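Side-chain contacts in BIFUNCTIONAL PROTEIN Proline utilization A (PutA) (Corynebacterium freiburgense, PDB 5UX5), which catalyses the two-step oxidation of proline to glutamate, joining an FAD-dependent proline dehydrogenase to an NAD-dependent aldehyde dehydrogenase in one chain: residues E984-R989 / R1017-A1022; T1027-A1032 / V1039-V1044; N29-A34 / F355-A360; L245-L250 / L275-D280; L486-P491 / M542-G547. One frame throughout, in Å; residues are numbered along the deposited sequence.

Contact 1: E984-R989 / R1017-A1022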
# COMPACT_ATOMS: atom_id res chain seq x y z
N GLU A 984 3.57 37.65 33.71
CA GLU A 984 2.70 38.33 32.75
C GLU A 984 3.32 38.39 31.36
O GLU A 984 2.64 38.15 30.36
CB GLU A 984 2.37 39.73 33.24
CG GLU A 984 1.12 40.29 32.59
CD GLU A 984 1.08 41.82 32.60
OE1 GLU A 984 1.72 42.44 33.50
OE2 GLU A 984 0.41 42.39 31.70
N GLU A 985 4.62 38.66 31.28
CA GLU A 985 5.22 38.80 29.96
C GLU A 985 5.15 37.48 29.20
O GLU A 985 4.71 37.45 28.05
CB GLU A 985 6.65 39.31 30.07
CG GLU A 985 7.39 39.16 28.78
CD GLU A 985 8.68 39.96 28.70
OE1 GLU A 985 9.56 39.80 29.57
OE2 GLU A 985 8.80 40.75 27.75
N GLN A 986 5.55 36.37 29.84
CA GLN A 986 5.49 35.07 29.17
C GLN A 986 4.05 34.67 28.87
O GLN A 986 3.76 34.14 27.80
CB GLN A 986 6.19 33.99 30.01
CG GLN A 986 7.67 34.25 30.21
CD GLN A 986 8.31 33.33 31.25
OE1 GLN A 986 7.76 32.28 31.60
NE2 GLN A 986 9.47 33.72 31.76
N PHE A 987 3.13 34.94 29.80
CA PHE A 987 1.73 34.70 29.50
C PHE A 987 1.26 35.49 28.27
O PHE A 987 0.39 35.03 27.54
CB PHE A 987 0.85 35.01 30.70
CG PHE A 987 -0.50 34.37 30.61
CD1 PHE A 987 -0.67 33.04 30.99
CD2 PHE A 987 -1.59 35.06 30.11
CE1 PHE A 987 -1.91 32.41 30.89
CE2 PHE A 987 -2.84 34.44 30.01
CZ PHE A 987 -3.00 33.11 30.40
N ASN A 988 1.78 36.71 28.07
CA ASN A 988 1.42 37.46 26.86
C ASN A 988 2.03 36.82 25.62
O ASN A 988 1.41 36.79 24.55
CB ASN A 988 1.87 38.91 27.00
CG ASN A 988 0.98 39.72 27.94
OD1 ASN A 988 -0.13 39.31 28.28
ND2 ASN A 988 1.48 40.87 28.37
N ARG A 989 3.25 36.29 25.74
CA ARG A 989 3.83 35.56 24.63
C ARG A 989 2.94 34.39 24.22
O ARG A 989 2.86 34.07 23.04
CB ARG A 989 5.23 35.06 24.98
CG ARG A 989 6.01 34.63 23.76
CD ARG A 989 5.73 33.17 23.34
NE ARG A 989 6.41 32.86 22.08
CZ ARG A 989 5.87 33.06 20.89
NH1 ARG A 989 4.65 33.53 20.77
NH2 ARG A 989 6.57 32.79 19.81
N ARG A 1017 1.58 24.09 29.71
CA ARG A 1017 2.74 24.96 29.50
C ARG A 1017 3.16 25.59 30.82
O ARG A 1017 2.34 26.16 31.54
CB ARG A 1017 2.44 26.05 28.47
CG ARG A 1017 3.67 26.78 27.95
CD ARG A 1017 4.54 25.83 27.14
NE ARG A 1017 5.67 26.49 26.47
CZ ARG A 1017 6.90 26.57 26.97
NH1 ARG A 1017 7.21 26.05 28.15
NH2 ARG A 1017 7.85 27.17 26.27
N ALA A 1018 4.46 25.50 31.12
CA ALA A 1018 5.03 26.07 32.33
C ALA A 1018 5.56 27.46 32.03
O ALA A 1018 6.34 27.65 31.08
CB ALA A 1018 6.16 25.21 32.87
N ILE A 1019 5.13 28.44 32.82
CA ILE A 1019 5.67 29.79 32.71
C ILE A 1019 6.20 30.23 34.07
O ILE A 1019 5.67 29.84 35.12
CB ILE A 1019 4.63 30.78 32.16
CG1 ILE A 1019 3.49 31.04 33.16
CG2 ILE A 1019 4.07 30.30 30.83
CD1 ILE A 1019 2.61 32.17 32.74
N GLY A 1020 7.24 31.06 34.06
CA GLY A 1020 7.76 31.63 35.28
C GLY A 1020 9.01 30.92 35.77
O GLY A 1020 9.53 29.99 35.14
N ASP A 1021 9.50 31.40 36.92
CA ASP A 1021 10.74 30.95 37.54
C ASP A 1021 10.54 29.87 38.57
O ASP A 1021 11.52 29.30 39.06
CB ASP A 1021 11.46 32.13 38.17
CG ASP A 1021 11.74 33.20 37.17
OD1 ASP A 1021 12.41 32.89 36.15
OD2 ASP A 1021 11.24 34.33 37.37
N ALA A 1022 9.31 29.63 38.97
CA ALA A 1022 9.07 28.61 39.96
C ALA A 1022 9.10 27.22 39.32
O ALA A 1022 8.86 27.07 38.11
CB ALA A 1022 7.73 28.85 40.63

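Contact 2: T1027-A1032 / V1039-V1044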
# COMPACT_ATOMS: atom_id res chain seq x y z
N THR A 1027 2.84 17.61 42.07
CA THR A 1027 1.57 16.93 41.91
C THR A 1027 1.06 17.03 40.48
O THR A 1027 0.41 16.10 39.99
CB THR A 1027 0.56 17.50 42.92
OG1 THR A 1027 1.10 17.33 44.24
CG2 THR A 1027 -0.78 16.79 42.84
N ILE A 1028 1.35 18.13 39.79
CA ILE A 1028 0.91 18.23 38.40
C ILE A 1028 1.63 17.23 37.53
O ILE A 1028 1.01 16.58 36.68
CB ILE A 1028 1.09 19.66 37.87
CG1 ILE A 1028 0.18 20.61 38.63
CG2 ILE A 1028 0.81 19.70 36.37
CD1 ILE A 1028 0.69 22.00 38.64
N TYR A 1029 2.95 17.08 37.72
CA TYR A 1029 3.69 16.05 37.00
C TYR A 1029 3.12 14.66 37.28
O TYR A 1029 2.93 13.85 36.36
CB TYR A 1029 5.18 16.09 37.37
CG TYR A 1029 6.02 17.19 36.75
CD1 TYR A 1029 6.29 17.19 35.38
CD2 TYR A 1029 6.57 18.21 37.53
CE1 TYR A 1029 7.09 18.19 34.80
CE2 TYR A 1029 7.36 19.22 36.97
CZ TYR A 1029 7.61 19.19 35.60
OH TYR A 1029 8.39 20.17 35.03
N GLU A 1030 2.85 14.36 38.56
CA GLU A 1030 2.35 13.03 38.93
C GLU A 1030 0.99 12.76 38.33
O GLU A 1030 0.68 11.62 37.95
CB GLU A 1030 2.25 12.88 40.44
CG GLU A 1030 3.57 12.72 41.12
CD GLU A 1030 3.47 12.93 42.63
OE1 GLU A 1030 2.42 13.44 43.09
OE2 GLU A 1030 4.43 12.57 43.35
N TRP A 1031 0.15 13.79 38.26
CA TRP A 1031 -1.16 13.58 37.66
C TRP A 1031 -1.04 13.42 36.16
O TRP A 1031 -1.71 12.56 35.58
CB TRP A 1031 -2.10 14.72 38.01
CG TRP A 1031 -2.52 14.72 39.44
CD1 TRP A 1031 -2.02 13.93 40.44
CD2 TRP A 1031 -3.54 15.52 40.03
NE1 TRP A 1031 -2.67 14.21 41.62
CE2 TRP A 1031 -3.61 15.18 41.39
CE3 TRP A 1031 -4.41 16.50 39.53
CZ2 TRP A 1031 -4.52 15.78 42.27
CZ3 TRP A 1031 -5.30 17.10 40.39
CH2 TRP A 1031 -5.35 16.74 41.75
N ALA A 1032 -0.17 14.21 35.53
CA ALA A 1032 0.06 14.09 34.09
C ALA A 1032 0.54 12.70 33.72
O ALA A 1032 0.19 12.19 32.65
CB ALA A 1032 1.06 15.14 33.60
N VAL A 1039 3.68 18.00 30.50
CA VAL A 1039 4.04 19.27 31.09
C VAL A 1039 5.21 19.80 30.27
O VAL A 1039 6.29 19.23 30.29
CB VAL A 1039 4.43 19.09 32.57
CG1 VAL A 1039 4.95 20.37 33.17
CG2 VAL A 1039 3.25 18.56 33.37
N ILE A 1040 4.97 20.88 29.51
CA ILE A 1040 5.99 21.52 28.68
C ILE A 1040 6.71 22.54 29.56
O ILE A 1040 6.19 23.63 29.85
CB ILE A 1040 5.35 22.16 27.45
CG1 ILE A 1040 4.53 21.10 26.69
CG2 ILE A 1040 6.39 22.85 26.60
CD1 ILE A 1040 3.46 21.66 25.73
N ASP A 1041 7.91 22.18 30.03
CA ASP A 1041 8.51 22.93 31.12
C ASP A 1041 9.83 23.60 30.74
O ASP A 1041 10.57 24.05 31.63
CB ASP A 1041 8.70 22.05 32.36
CG ASP A 1041 9.60 20.84 32.12
OD1 ASP A 1041 10.35 20.78 31.11
OD2 ASP A 1041 9.60 19.96 33.01
N GLY A 1042 10.15 23.68 29.46
CA GLY A 1042 11.29 24.45 29.03
C GLY A 1042 10.99 25.93 29.02
O GLY A 1042 9.83 26.37 29.17
N PRO A 1043 12.03 26.74 28.80
CA PRO A 1043 11.83 28.20 28.70
C PRO A 1043 10.91 28.55 27.55
O PRO A 1043 10.87 27.87 26.52
CB PRO A 1043 13.24 28.76 28.47
CG PRO A 1043 14.13 27.57 28.19
CD PRO A 1043 13.31 26.31 28.23
N VAL A 1044 10.15 29.62 27.73
CA VAL A 1044 9.29 30.13 26.67
C VAL A 1044 10.17 30.79 25.62
O VAL A 1044 10.92 31.72 25.91
CB VAL A 1044 8.27 31.12 27.23
CG1 VAL A 1044 7.37 31.60 26.14
CG2 VAL A 1044 7.44 30.44 28.31

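Contact 3: N29-A34 / F355-A360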
# COMPACT_ATOMS: atom_id res chain seq x y z
N ASN A 29 -5.76 1.50 -46.13
CA ASN A 29 -6.61 2.53 -46.71
C ASN A 29 -7.82 1.93 -47.38
O ASN A 29 -8.91 2.50 -47.33
CB ASN A 29 -5.80 3.37 -47.69
CG ASN A 29 -5.35 4.66 -47.09
OD1 ASN A 29 -6.08 5.64 -47.12
ND2 ASN A 29 -4.15 4.67 -46.49
N GLU A 30 -7.65 0.76 -48.00
CA GLU A 30 -8.76 0.10 -48.67
C GLU A 30 -9.82 -0.33 -47.67
O GLU A 30 -11.01 -0.18 -47.93
CB GLU A 30 -8.24 -1.08 -49.47
CG GLU A 30 -9.32 -1.91 -50.08
CD GLU A 30 -8.77 -3.19 -50.67
OE1 GLU A 30 -9.53 -3.92 -51.33
OE2 GLU A 30 -7.56 -3.46 -50.46
N TRP A 31 -9.40 -0.87 -46.53
CA TRP A 31 -10.39 -1.35 -45.58
C TRP A 31 -11.12 -0.20 -44.90
O TRP A 31 -12.30 -0.33 -44.57
CB TRP A 31 -9.72 -2.23 -44.52
CG TRP A 31 -9.18 -3.57 -45.01
CD1 TRP A 31 -9.49 -4.22 -46.18
CD2 TRP A 31 -8.18 -4.37 -44.36
NE1 TRP A 31 -8.76 -5.38 -46.28
CE2 TRP A 31 -7.95 -5.50 -45.18
CE3 TRP A 31 -7.45 -4.24 -43.17
CZ2 TRP A 31 -7.03 -6.49 -44.83
CZ3 TRP A 31 -6.54 -5.23 -42.84
CH2 TRP A 31 -6.33 -6.34 -43.67
N LEU A 32 -10.46 0.95 -44.75
CA LEU A 32 -11.07 2.11 -44.11
C LEU A 32 -11.98 2.87 -45.06
O LEU A 32 -12.57 3.88 -44.66
CB LEU A 32 -10.00 3.04 -43.53
N ALA A 33 -12.12 2.39 -46.30
CA ALA A 33 -12.90 3.02 -47.36
C ALA A 33 -14.35 2.54 -47.38
O ALA A 33 -15.27 3.36 -47.50
CB ALA A 33 -12.24 2.74 -48.71
N ALA A 34 -14.57 1.23 -47.29
CA ALA A 34 -15.93 0.72 -47.23
C ALA A 34 -16.37 0.55 -45.78
O ALA A 34 -17.03 1.44 -45.21
CB ALA A 34 -16.04 -0.58 -47.99
N PHE A 355 -3.74 -0.67 -39.70
CA PHE A 355 -2.38 -0.88 -40.15
C PHE A 355 -1.77 -2.12 -39.51
O PHE A 355 -1.19 -2.97 -40.20
CB PHE A 355 -1.53 0.36 -39.84
CG PHE A 355 -1.89 1.56 -40.66
CD1 PHE A 355 -1.56 1.62 -42.01
CD2 PHE A 355 -2.56 2.63 -40.10
CE1 PHE A 355 -1.90 2.72 -42.78
CE2 PHE A 355 -2.91 3.73 -40.87
CZ PHE A 355 -2.57 3.77 -42.21
N SER A 356 -1.95 -2.26 -38.18
CA SER A 356 -1.49 -3.46 -37.49
C SER A 356 -2.13 -4.71 -38.08
O SER A 356 -1.46 -5.74 -38.23
CB SER A 356 -1.81 -3.38 -36.00
OG SER A 356 -1.18 -2.25 -35.46
N VAL A 357 -3.41 -4.65 -38.42
CA VAL A 357 -4.07 -5.83 -38.95
C VAL A 357 -3.62 -6.09 -40.37
O VAL A 357 -3.32 -7.23 -40.73
CB VAL A 357 -5.60 -5.69 -38.84
CG1 VAL A 357 -6.29 -6.89 -39.45
CG2 VAL A 357 -5.99 -5.55 -37.40
N ALA A 358 -3.53 -5.04 -41.19
CA ALA A 358 -3.07 -5.22 -42.57
C ALA A 358 -1.67 -5.82 -42.62
O ALA A 358 -1.35 -6.57 -43.55
CB ALA A 358 -3.10 -3.89 -43.32
N SER A 359 -0.83 -5.52 -41.62
CA SER A 359 0.51 -6.11 -41.56
C SER A 359 0.43 -7.61 -41.38
O SER A 359 1.06 -8.38 -42.12
CB SER A 359 1.30 -5.50 -40.41
OG SER A 359 1.69 -4.19 -40.69
N ALA A 360 -0.32 -8.05 -40.37
CA ALA A 360 -0.46 -9.48 -40.16
C ALA A 360 -1.06 -10.16 -41.38
O ALA A 360 -0.62 -11.24 -41.78
CB ALA A 360 -1.30 -9.72 -38.91

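Contact 4: L245-L250 / L275-D280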
# COMPACT_ATOMS: atom_id res chain seq x y z
N LEU A 245 0.59 -21.74 -15.72
CA LEU A 245 -0.66 -22.47 -15.70
C LEU A 245 -0.94 -23.09 -17.06
O LEU A 245 -1.21 -24.28 -17.17
CB LEU A 245 -1.78 -21.52 -15.27
CG LEU A 245 -3.20 -21.81 -15.72
CD1 LEU A 245 -3.68 -23.07 -15.02
CD2 LEU A 245 -4.06 -20.59 -15.40
N PHE A 246 -0.80 -22.28 -18.12
CA PHE A 246 -1.04 -22.73 -19.49
C PHE A 246 -0.17 -23.92 -19.85
O PHE A 246 -0.68 -24.94 -20.33
CB PHE A 246 -0.78 -21.56 -20.42
CG PHE A 246 -1.21 -21.75 -21.84
CD1 PHE A 246 -2.54 -21.87 -22.18
CD2 PHE A 246 -0.26 -21.67 -22.87
CE1 PHE A 246 -2.92 -21.99 -23.54
CE2 PHE A 246 -0.63 -21.78 -24.21
CZ PHE A 246 -1.96 -21.94 -24.54
N GLU A 247 1.14 -23.84 -19.60
CA GLU A 247 2.05 -24.87 -20.10
C GLU A 247 1.98 -26.15 -19.29
O GLU A 247 2.02 -27.25 -19.85
CB GLU A 247 3.48 -24.33 -20.13
CG GLU A 247 3.62 -23.24 -21.15
CD GLU A 247 5.01 -22.65 -21.28
OE1 GLU A 247 5.09 -21.58 -21.90
OE2 GLU A 247 6.01 -23.19 -20.76
N GLU A 248 1.84 -26.04 -17.98
CA GLU A 248 1.70 -27.27 -17.21
C GLU A 248 0.40 -27.99 -17.57
O GLU A 248 0.41 -29.19 -17.88
CB GLU A 248 1.78 -26.93 -15.72
CG GLU A 248 3.17 -26.58 -15.26
CD GLU A 248 3.25 -26.42 -13.75
OE1 GLU A 248 4.30 -25.95 -13.24
OE2 GLU A 248 2.24 -26.76 -13.09
N LEU A 249 -0.71 -27.25 -17.64
CA LEU A 249 -2.01 -27.89 -17.85
C LEU A 249 -2.08 -28.56 -19.20
O LEU A 249 -2.57 -29.69 -19.32
CB LEU A 249 -3.12 -26.86 -17.70
CG LEU A 249 -4.51 -27.41 -17.42
CD1 LEU A 249 -4.48 -28.21 -16.14
CD2 LEU A 249 -5.49 -26.26 -17.29
N LEU A 250 -1.56 -27.90 -20.23
CA LEU A 250 -1.68 -28.42 -21.59
C LEU A 250 -0.72 -29.57 -21.89
O LEU A 250 -0.79 -30.13 -22.99
CB LEU A 250 -1.47 -27.28 -22.59
CG LEU A 250 -2.60 -26.26 -22.67
CD1 LEU A 250 -2.43 -25.34 -23.88
CD2 LEU A 250 -3.94 -27.00 -22.74
N LEU A 275 6.95 -14.74 -25.69
CA LEU A 275 6.55 -15.33 -26.97
C LEU A 275 7.56 -16.36 -27.43
O LEU A 275 7.18 -17.45 -27.85
CB LEU A 275 6.39 -14.23 -28.03
CG LEU A 275 6.07 -14.72 -29.44
CD1 LEU A 275 4.73 -15.41 -29.41
CD2 LEU A 275 6.10 -13.60 -30.48
N GLN A 276 8.85 -16.05 -27.32
CA GLN A 276 9.86 -17.02 -27.73
C GLN A 276 9.78 -18.29 -26.90
O GLN A 276 9.88 -19.40 -27.44
CB GLN A 276 11.25 -16.40 -27.64
CG GLN A 276 11.48 -15.31 -28.65
CD GLN A 276 12.87 -14.72 -28.55
OE1 GLN A 276 13.74 -15.04 -29.36
NE2 GLN A 276 13.09 -13.88 -27.56
N GLN A 277 9.57 -18.15 -25.60
CA GLN A 277 9.48 -19.34 -24.78
C GLN A 277 8.23 -20.14 -25.12
O GLN A 277 8.28 -21.37 -25.19
CB GLN A 277 9.50 -18.96 -23.31
CG GLN A 277 9.72 -20.11 -22.36
CD GLN A 277 8.43 -20.89 -22.17
OE1 GLN A 277 7.34 -20.35 -22.39
NE2 GLN A 277 8.53 -22.14 -21.74
N LEU A 278 7.11 -19.45 -25.36
CA LEU A 278 5.90 -20.16 -25.75
C LEU A 278 6.04 -20.81 -27.13
O LEU A 278 5.52 -21.91 -27.34
CB LEU A 278 4.70 -19.21 -25.72
CG LEU A 278 4.10 -18.96 -24.33
CD1 LEU A 278 3.53 -17.57 -24.21
CD2 LEU A 278 3.02 -19.96 -24.12
N ALA A 279 6.78 -20.19 -28.04
CA ALA A 279 6.97 -20.79 -29.36
C ALA A 279 7.80 -22.05 -29.25
O ALA A 279 7.51 -23.05 -29.92
CB ALA A 279 7.63 -19.80 -30.32
N ASP A 280 8.82 -22.05 -28.39
CA ASP A 280 9.57 -23.28 -28.17
C ASP A 280 8.68 -24.31 -27.50
O ASP A 280 8.66 -25.48 -27.93
CB ASP A 280 10.84 -23.04 -27.33
CG ASP A 280 11.86 -22.11 -28.01
OD1 ASP A 280 11.86 -21.97 -29.27
OD2 ASP A 280 12.71 -21.54 -27.28

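Contact 5: L486-P491 / M542-G547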
# COMPACT_ATOMS: atom_id res chain seq x y z
N LEU A 486 14.27 -18.45 2.09
CA LEU A 486 14.50 -17.64 3.29
C LEU A 486 14.91 -18.51 4.47
O LEU A 486 14.48 -19.66 4.61
CB LEU A 486 13.26 -16.83 3.63
CG LEU A 486 12.99 -15.53 2.85
CD1 LEU A 486 11.73 -14.87 3.36
CD2 LEU A 486 14.18 -14.55 2.94
N GLU A 487 15.77 -17.97 5.32
CA GLU A 487 16.33 -18.73 6.44
C GLU A 487 15.63 -18.38 7.75
O GLU A 487 14.78 -17.50 7.82
CB GLU A 487 17.83 -18.47 6.52
CG GLU A 487 18.56 -18.86 5.24
CD GLU A 487 20.05 -18.80 5.40
OE1 GLU A 487 20.57 -17.68 5.58
OE2 GLU A 487 20.70 -19.87 5.36
N ASP A 488 15.99 -19.11 8.82
CA ASP A 488 15.41 -18.96 10.16
C ASP A 488 16.55 -18.64 11.13
O ASP A 488 16.95 -19.50 11.93
CB ASP A 488 14.63 -20.21 10.56
CG ASP A 488 14.03 -20.13 11.97
OD1 ASP A 488 14.08 -19.05 12.58
OD2 ASP A 488 13.45 -21.14 12.44
N PRO A 489 17.06 -17.41 11.12
CA PRO A 489 18.28 -17.12 11.87
C PRO A 489 18.03 -17.21 13.37
O PRO A 489 16.99 -16.80 13.87
CB PRO A 489 18.67 -15.71 11.42
CG PRO A 489 17.51 -15.17 10.66
CD PRO A 489 16.63 -16.28 10.26
N GLN A 490 19.02 -17.76 14.06
CA GLN A 490 18.95 -18.00 15.50
C GLN A 490 20.15 -17.39 16.20
O GLN A 490 20.98 -18.10 16.78
CB GLN A 490 18.87 -19.50 15.79
CG GLN A 490 17.65 -20.18 15.19
CD GLN A 490 16.40 -19.94 16.01
OE1 GLN A 490 16.47 -19.58 17.18
NE2 GLN A 490 15.24 -20.11 15.38
N PRO A 491 20.28 -16.06 16.16
CA PRO A 491 21.41 -15.41 16.84
C PRO A 491 21.31 -15.55 18.34
O PRO A 491 20.22 -15.51 18.92
CB PRO A 491 21.29 -13.94 16.42
CG PRO A 491 19.90 -13.75 15.95
CD PRO A 491 19.36 -15.09 15.54
N MET A 542 12.11 -12.08 10.64
CA MET A 542 10.79 -11.52 10.87
C MET A 542 9.68 -12.50 10.57
O MET A 542 8.64 -12.46 11.23
CB MET A 542 10.60 -10.27 10.02
CG MET A 542 11.51 -9.17 10.45
SD MET A 542 11.68 -7.85 9.25
CE MET A 542 10.25 -6.85 9.60
N THR A 543 9.88 -13.40 9.59
CA THR A 543 8.82 -14.35 9.23
C THR A 543 8.77 -15.54 10.18
O THR A 543 7.73 -16.20 10.26
CB THR A 543 8.97 -14.82 7.77
OG1 THR A 543 10.30 -15.30 7.52
CG2 THR A 543 8.68 -13.69 6.79
N HIS A 544 9.84 -15.81 10.93
CA HIS A 544 9.85 -16.88 11.92
C HIS A 544 9.60 -16.33 13.33
O HIS A 544 8.56 -16.61 13.94
CB HIS A 544 11.16 -17.66 11.83
CG HIS A 544 11.30 -18.38 10.53
ND1 HIS A 544 11.97 -17.84 9.45
CD2 HIS A 544 10.81 -19.57 10.11
CE1 HIS A 544 11.90 -18.68 8.43
NE2 HIS A 544 11.21 -19.73 8.81
N GLU A 545 10.54 -15.53 13.87
CA GLU A 545 10.40 -15.08 15.25
C GLU A 545 9.19 -14.19 15.43
O GLU A 545 8.42 -14.35 16.38
CB GLU A 545 11.66 -14.37 15.72
CG GLU A 545 11.68 -14.16 17.23
CD GLU A 545 12.79 -13.26 17.69
OE1 GLU A 545 13.42 -13.57 18.73
OE2 GLU A 545 13.04 -12.26 17.00
N ALA A 546 9.00 -13.22 14.53
CA ALA A 546 7.85 -12.33 14.63
C ALA A 546 6.58 -12.90 14.01
O ALA A 546 5.49 -12.44 14.35
CB ALA A 546 8.18 -10.97 13.99
N GLY A 547 6.68 -13.90 13.15
CA GLY A 547 5.47 -14.50 12.59
C GLY A 547 4.76 -13.68 11.53
O GLY A 547 3.56 -13.87 11.33

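Contact 1: E984-R989 / R1017-A1022
Ile1019, the first residue beyond strand 1015-1018, turns its branched side chain into the helix that carries Gln986 and Phe987. Its CG1 stands between the backbone N and the carbonyl carbon (chi1 69°), which carries CD1 to the edge of the Phe987 ring, in its plane, 3.8 Å from Phe987 CD1. Ile1019 CD1 is also 3.9 Å from Phe987 CB. Nearer the backbone, Ile1019 CA lies 3.4 Å from Gln986 OE1.

Gly1020 follows with the polar link. Gly1020 N donates to Gln986 OE1 over 2.8 Å, at an N-H...O angle of 153° and with the donor tilted 31° from the carbonyl plane. An extended glutamine has the length to reach from the helix and the neutral acceptor to satisfy a backbone N-H where the strand has ended. Gly1020 has a positive phi, at which a CB would press on the preceding carbonyl oxygen, and glycine fits.

Near the C-terminus of the chain, helix 984-997 thus packs on the parallel strands 965-980 and 1015-1018: Ile1019 also touches Val979 of the former and Leu990 of the helix. Lys1003 makes a cation-pi contact with Phe987, while Arg989 turns to helix 936-953, where it forms a salt bridge with Asp945.

Contact 2: T1027-A1032 / V1039-V1044
Ile1028 is the first residue of the helical segment to meet the strand, bringing CG2 to 4.0 Å from Val1039 CG2. The two side chains cross at about a right angle, methyl against methyl, and Ile1028 also rests on Ile1016 of the neighbouring strand.

Tyr1029 comes next and reaches farther. The flank of its ring passes beside Val1039, whose CG1 lies 3.5 Å from Tyr1029 CE1 in an oblique approach. With CG1 anti to its backbone N (chi1 174°), Val1039 spreads its methyls over the helix: CG1 lies against Tyr1029 CE1 and CZ, while CG2 meets Tyr1029 CD1 as well as Ile1028 and Ala1032. Strand 1015-1018, helix 1026-1035 and strand 1038-1040 form a beta-alpha-beta unit, in which the two strands are parallel neighbours and the helix covers one side of them. The valine is the principal residue through which the second strand meets that helix.

Beyond the valine, the phenol end of Tyr1029 arrives at Asp1041, just past the strand, and its OH donates to Asp1041 OD2 a hydrogen bond modelled as very short, a length that is doubtful at this resolution. The oxygen sits near the ring plane, at its edge, while the ring and carboxylate planes are 65° apart. Tyrosine fits here because it combines an apolar flank with a polar end. Its ring also touches Val1024 and Glu685, the latter far back in the sequence.

One turn on, Ala1032 sets its CB 4.1 Å from Val1039 CG2; its short side chain allows the helix to lie close to the strand at this end.

Contact 3: N29-A34 / F355-A360
Trp31 sends its indole from the end of helix 16-31 against the backbone of helix 354-367 at Ala358. Its CB already points at that helix. CG lies anti to the carbonyl carbon, beside the backbone N (chi1 -68°), which aims the indole at the helix, and chi2 near -17° turns the six-membered ring to the front. The pyrrole part stays behind, and contact across the two segments begins at the far side of the benzene portion.

There CZ3 makes most of the contact. Trp31 CZ3 lies 3.4 Å from Ala358 N and 3.7 Å from Ala358 CB, while Val357 CG1 comes obliquely to within 3.8 Å of the same Trp31 CZ3. Val357 C stands at the edge of the indole, in its plane. Helix 354-367 follows strand 345-350 of the proline dehydrogenase barrel, a TIM-barrel fold, and is one of the helices wrapped round its parallel strands; helix 16-31, near the N-terminus, packs on its outside. The side chain of Val357 is about 7 Å from the bound FAD.

The last ring atom to touch is Trp31 CH2, 3.6 Å from Ala358 CA. Alanine suits this place because its single methyl lets the broad indole come down to the main chain, and valine adds an apolar shoulder beside it. Helix 383-393 also receives the indole, through Ala388, Val389 and Ala392, and Val389 touches Val357 as well. Along the same helix 16-31, Ile25 and Ala28 pack against Phe355.

Contact 4: L245-L250 / L275-D280
The carboxylate of Glu247 and the side-chain amide of Gln277 meet from opposite directions, nearly coplanar, with their planes 14° apart. Gln277 NE2 donates over 2.9 Å, at an N-H...O angle of 158°, to Glu247 OE2, which accepts through its syn lone pair and stays close to the amide plane. The other flat group, the Phe246 ring, has Leu250 CD1 of its own helix over one face, 3.4 Å above the plane and displaced toward the rim. Leu278 CD2 approaches the ring obliquely from across the contact, 3.9 Å from Phe246 CD2.

These helices, 239-251 and 271-287, follow successive parallel strands of the proline dehydrogenase barrel, 228-232 and 260-265, as in a TIM barrel. Their segments run nearly parallel, with axes 11.8 Å apart, a wide spacing spanned here by the Glu247-Gln277 pair and by Phe246 with Leu278.

Glutamate and glutamine suit that span. Glu247 is extended beyond CG, whereas in Gln277 the bend at chi2 (-79°) swings the amide across the groove between the helices. Beneath this polar bridge Leu278 touches both kinds of partner, since Leu278 CD2 also lies 3.4 Å from Glu247 OE1. Phenylalanine and leucine belong on the inward side of the helices: Phe246 rests on Ile262 and Ile293 of the barrel strands, and Leu278 on Leu264 and Ile295.

Contact 5: L486-P491 / M542-G547
With its CG anti to the backbone N (chi1 179°), Asp488 lays its side chain across the imidazole of His544, which turns its own CG anti to the carbonyl carbon (chi1 -65°). The carboxylate and ring planes are then only 11° apart, stacked. Asp488 CB sits over the middle of the ring, 3.6 Å from the His544 centroid, in a CH-pi contact. Farther out, Asp488 CG lies 3.5 Å from His544 CG, and Asp488 OD1 is 3.3 Å from His544 CB.

A hydrogen bond from His544 ND1 to Gly540 O, one turn back, restrains the rotation of the ring. Its neighbour in space, His757, meets it with nearly parallel planes. A flat, polarisable imidazole suits such stacking, and the nearby carboxylate would tend to favour its protonated form.

Segment 486-491 belongs to the irregular connection between helices 477-484 and 499-511, and here it runs over Thr543 and His544 in the aldehyde dehydrogenase part of the chain. Glu487 adds its carbonyl, with Glu487 O 3.2 Å from His544 CE1. At the start of the connection Leu486 leans more loosely on Thr543, whose OG1 is bonded to Leu539 O, and packs its apolar side chain on Leu539 and Ile550.

Overall arrangement
Contact 4 lies within the proline dehydrogenase barrel and contact 3 joins an N-terminal helix to it, their centres 31 Å apart; contact 4 is nested in the chain loop that contact 3 closes. Contact 5 follows, at the surface of the aldehyde dehydrogenase part, its centre 36 Å from that of contact 4. Contacts 1 and 2 come last, in that order, near the C-terminus. Their centres are 13 Å apart, and they touch through neighbouring parallel strands 1015-1018 and 1038-1040, where Arg1017 also reaches the backbone beyond the second strand. They lie across the chain's centre from contacts 3 and 4, centres about 71 to 83 Å apart, as expected for an elongated bifunctional enzyme.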